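Local coordinates for protein ribonucleoside-diphosphate reductase (Pseudomonas aeruginosa, PDB 5IM3) that probably reduces ribonucleoside diphosphates to the deoxyribonucleotides needed for DNA synthesis, under allosteric control by nucleotides such as dATP, at residues 302-307 / 313-318. Residues are numbered along the deposited sequence; the frame is centred on the assembly and turned at random.
Sequences TLYDRY and GIRFEL
Arg315 lies across one face of the Tyr304 ring and carries its guanidinium on to the carbonyls of Tyr304 and Asp305 in the final turn of helix 297-307. The aliphatic part of the chain does the packing: Arg315 CG sits over the ring in a CH-pi contact, 4.1 Å from the Tyr304 ring centroid, and Arg315 CB comes to 3.6 Å from Tyr304 CE1 at the rim. The two side chains cross at about a right angle, while the planes of ring and guanidinium are only 23° apart. Any cation-pi attraction is long and at most weak. With Tyr304 CG anti to the backbone N (chi1 177°), the ring reaches out from the helix toward the strand; a bend at chi2 (66°) turns the arginine so that its stem runs across that face.

Two N-H groups then grip consecutive carbonyls. Arg315 NE gives a fairly straight bond to Tyr304 O, 3.1 Å long and nearly along the C=O axis. Arg315 NH2 donates to Asp305 O at 2.9 Å, less straight and from above that carbonyl's plane. Both oxygens lie close to the guanidinium plane, and Arg315 NH1 makes a weak bond to Gly313 O, which helps fix the rotation of the group. Arginine suits this place because it combines a long apolar stem with several donors for carbonyls near a helix C-terminus, whose partial negative charge should welcome a cation. Tyrosine offers a flat face for the stem and a hydroxyl that bonds Glu234 on helix 219-239; Glu234 also accepts the Arg315 backbone N-H.

Both segments belong to the all-alpha domain region; the contact ties helix 297-307 to the second strand of the antiparallel hairpin (310-311 and 314-315) that follows it. Helix 219-239 packs alongside, on Tyr304 and Ile314, and helix 319-330 follows Leu318, its N-cap.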
ATOM      1  N   THR A 302      16.699  42.082 -14.569  1.00 57.74           N
ATOM      2  CA  THR A 302      15.681  41.622 -15.508  1.00 55.13           C
ATOM      3  C   THR A 302      15.682  42.469 -16.774  1.00 52.20           C
ATOM      4  O   THR A 302      15.719  41.941 -17.891  1.00 49.21           O
ATOM      5  CB  THR A 302      14.304  41.659 -14.844  1.00 55.18           C
ATOM      6  OG1 THR A 302      14.294  40.788 -13.707  1.00 55.16           O
ATOM      7  CG2 THR A 302      13.219  41.226 -15.826  1.00 51.60           C
ATOM      8  N   LEU A 303      15.625  43.791 -16.616  1.00 52.11           N
ATOM      9  CA  LEU A 303      15.627  44.677 -17.774  1.00 51.31           C
ATOM     10  C   LEU A 303      16.922  44.545 -18.563  1.00 51.18           C
ATOM     11  O   LEU A 303      16.902  44.395 -19.789  1.00 51.74           O
ATOM     12  CB  LEU A 303      15.414  46.125 -17.324  1.00 51.29           C
ATOM     13  CG  LEU A 303      14.034  46.442 -16.738  1.00 51.66           C
ATOM     14  CD1 LEU A 303      13.975  47.877 -16.242  1.00 52.45           C
ATOM     15  CD2 LEU A 303      12.935  46.187 -17.762  1.00 48.98           C
ATOM     16  N   TYR A 304      18.062  44.587 -17.873  1.00 54.04           N
ATOM     17  CA  TYR A 304      19.347  44.561 -18.563  1.00 56.49           C
ATOM     18  C   TYR A 304      19.537  43.264 -19.333  1.00 60.15           C
ATOM     19  O   TYR A 304      20.051  43.274 -20.458  1.00 61.66           O
ATOM     20  CB  TYR A 304      20.486  44.752 -17.565  1.00 58.73           C
ATOM     21  CG  TYR A 304      21.858  44.657 -18.196  1.00 58.96           C
ATOM     22  CD1 TYR A 304      22.488  45.784 -18.703  1.00 59.12           C
ATOM     23  CD2 TYR A 304      22.519  43.439 -18.289  1.00 59.44           C
ATOM     24  CE1 TYR A 304      23.738  45.703 -19.285  1.00 60.22           C
ATOM     25  CE2 TYR A 304      23.770  43.348 -18.867  1.00 60.67           C
ATOM     26  CZ  TYR A 304      24.375  44.483 -19.364  1.00 61.88           C
ATOM     27  OH  TYR A 304      25.621  44.392 -19.941  1.00 64.22           O
ATOM     28  N   ASP A 305      19.140  42.136 -18.744  1.00 62.73           N
ATOM     29  CA  ASP A 305      19.409  40.849 -19.375  1.00 63.44           C
ATOM     30  C   ASP A 305      18.583  40.661 -20.640  1.00 62.33           C
ATOM     31  O   ASP A 305      19.084  40.123 -21.634  1.00 62.20           O
ATOM     32  CB  ASP A 305      19.138  39.710 -18.391  1.00 65.10           C
ATOM     33  CG  ASP A 305      20.133  39.675 -17.246  1.00 67.83           C
ATOM     34  OD1 ASP A 305      21.187  40.337 -17.344  1.00 67.75           O
ATOM     35  OD2 ASP A 305      19.861  38.972 -16.248  1.00 70.27           O
ATOM     36  N   ARG A 306      17.326  41.104 -20.635  1.00 68.22           N
ATOM     37  CA  ARG A 306      16.385  40.701 -21.674  1.00 69.46           C
ATOM     38  C   ARG A 306      15.641  41.837 -22.363  1.00 68.08           C
ATOM     39  O   ARG A 306      15.129  41.611 -23.465  1.00 68.21           O
ATOM     40  CB  ARG A 306      15.348  39.723 -21.099  1.00 71.67           C
ATOM     41  CG  ARG A 306      15.947  38.383 -20.687  1.00 75.36           C
ATOM     42  CD  ARG A 306      14.889  37.400 -20.202  1.00 78.36           C
ATOM     43  NE  ARG A 306      14.243  37.838 -18.966  1.00 81.09           N
ATOM     44  CZ  ARG A 306      13.468  37.064 -18.211  1.00 82.96           C
ATOM     45  NH1 ARG A 306      13.240  35.801 -18.555  1.00 83.89           N
ATOM     46  NH2 ARG A 306      12.921  37.550 -17.104  1.00 82.91           N
ATOM     47  N   TYR A 307      15.562  43.035 -21.783  1.00 60.90           N
ATOM     48  CA  TYR A 307      14.727  44.086 -22.353  1.00 59.62           C
ATOM     49  C   TYR A 307      15.497  45.254 -22.952  1.00 60.29           C
ATOM     50  O   TYR A 307      15.023  45.845 -23.926  1.00 58.23           O
ATOM     51  CB  TYR A 307      13.752  44.615 -21.294  1.00 61.10           C
ATOM     52  CG  TYR A 307      12.621  43.651 -21.010  1.00 59.58           C
ATOM     53  CD1 TYR A 307      11.422  43.735 -21.706  1.00 60.60           C
ATOM     54  CD2 TYR A 307      12.760  42.643 -20.065  1.00 60.37           C
ATOM     55  CE1 TYR A 307      10.388  42.852 -21.460  1.00 59.17           C
ATOM     56  CE2 TYR A 307      11.730  41.752 -19.811  1.00 59.27           C
ATOM     57  CZ  TYR A 307      10.548  41.863 -20.514  1.00 59.88           C
ATOM     58  OH  TYR A 307       9.515  40.986 -20.274  1.00 61.42           O
ATOM     59  N   GLY A 313      26.241  42.358 -28.393  1.00 85.91           N
ATOM     60  CA  GLY A 313      26.257  42.042 -26.980  1.00 85.24           C
ATOM     61  C   GLY A 313      26.353  43.235 -26.053  1.00 83.64           C
ATOM     62  O   GLY A 313      26.312  43.048 -24.831  1.00 85.02           O
ATOM     63  N   ILE A 314      26.475  44.448 -26.585  1.00 73.13           N
ATOM     64  CA  ILE A 314      26.649  45.652 -25.780  1.00 69.61           C
ATOM     65  C   ILE A 314      25.290  46.318 -25.605  1.00 67.49           C
ATOM     66  O   ILE A 314      24.652  46.714 -26.589  1.00 65.60           O
ATOM     67  CB  ILE A 314      27.654  46.617 -26.428  1.00 71.60           C
ATOM     68  CG1 ILE A 314      29.032  45.953 -26.525  1.00 74.03           C
ATOM     69  CG2 ILE A 314      27.736  47.921 -25.634  1.00 70.90           C
ATOM     70  CD1 ILE A 314      30.084  46.797 -27.219  1.00 73.78           C
ATOM     71  N   ARG A 315      24.847  46.447 -24.357  1.00 73.08           N
ATOM     72  CA  ARG A 315      23.635  47.195 -24.050  1.00 70.22           C
ATOM     73  C   ARG A 315      23.936  48.686 -24.125  1.00 69.64           C
ATOM     74  O   ARG A 315      24.768  49.196 -23.366  1.00 71.14           O
ATOM     75  CB  ARG A 315      23.109  46.829 -22.664  1.00 70.50           C
ATOM     76  CG  ARG A 315      22.192  45.614 -22.629  1.00 70.50           C
ATOM     77  CD  ARG A 315      22.919  44.335 -22.999  1.00 72.21           C
ATOM     78  NE  ARG A 315      22.112  43.153 -22.707  1.00 73.23           N
ATOM     79  CZ  ARG A 315      22.368  41.934 -23.173  1.00 75.26           C
ATOM     80  NH1 ARG A 315      23.411  41.726 -23.967  1.00 76.33           N
ATOM     81  NH2 ARG A 315      21.573  40.920 -22.848  1.00 74.56           N
ATOM     82  N   PHE A 316      23.265  49.389 -25.040  1.00 64.08           N
ATOM     83  CA  PHE A 316      23.417  50.835 -25.152  1.00 63.82           C
ATOM     84  C   PHE A 316      22.107  51.569 -24.882  1.00 61.69           C
ATOM     85  O   PHE A 316      21.942  52.713 -25.316  1.00 63.51           O
ATOM     86  CB  PHE A 316      23.986  51.216 -26.521  1.00 64.40           C
ATOM     87  CG  PHE A 316      23.082  50.897 -27.680  1.00 64.60           C
ATOM     88  CD1 PHE A 316      23.060  49.627 -28.234  1.00 64.62           C
ATOM     89  CD2 PHE A 316      22.271  51.877 -28.230  1.00 64.38           C
ATOM     90  CE1 PHE A 316      22.235  49.338 -29.306  1.00 63.74           C
ATOM     91  CE2 PHE A 316      21.445  51.593 -29.302  1.00 64.36           C
ATOM     92  CZ  PHE A 316      21.426  50.322 -29.840  1.00 64.00           C
ATOM     93  N   GLU A 317      21.182  50.944 -24.154  1.00 62.06           N
ATOM     94  CA  GLU A 317      19.932  51.574 -23.739  1.00 61.41           C
ATOM     95  C   GLU A 317      19.905  51.637 -22.217  1.00 60.35           C
ATOM     96  O   GLU A 317      19.857  50.598 -21.549  1.00 57.73           O
ATOM     97  CB  GLU A 317      18.726  50.804 -24.277  1.00 60.00           C
ATOM     98  CG  GLU A 317      17.391  51.479 -24.011  1.00 61.54           C
ATOM     99  CD  GLU A 317      16.230  50.756 -24.667  1.00 62.40           C
ATOM    100  OE1 GLU A 317      16.223  49.505 -24.662  1.00 62.34           O
ATOM    101  OE2 GLU A 317      15.326  51.441 -25.192  1.00 60.53           O
ATOM    102  N   LEU A 318      19.931  52.855 -21.672  1.00 59.20           N
ATOM    103  CA  LEU A 318      19.899  53.053 -20.230  1.00 59.56           C
ATOM    104  C   LEU A 318      18.465  53.016 -19.706  1.00 57.98           C
ATOM    105  O   LEU A 318      17.513  53.235 -20.459  1.00 61.37           O
ATOM    106  CB  LEU A 318      20.563  54.379 -19.869  1.00 60.78           C
ATOM    107  CG  LEU A 318      22.094  54.353 -19.915  1.00 61.58           C
ATOM    108  CD1 LEU A 318      22.681  55.752 -19.859  1.00 61.51           C
ATOM    109  CD2 LEU A 318      22.642  53.503 -18.774  1.00 61.63           C
TER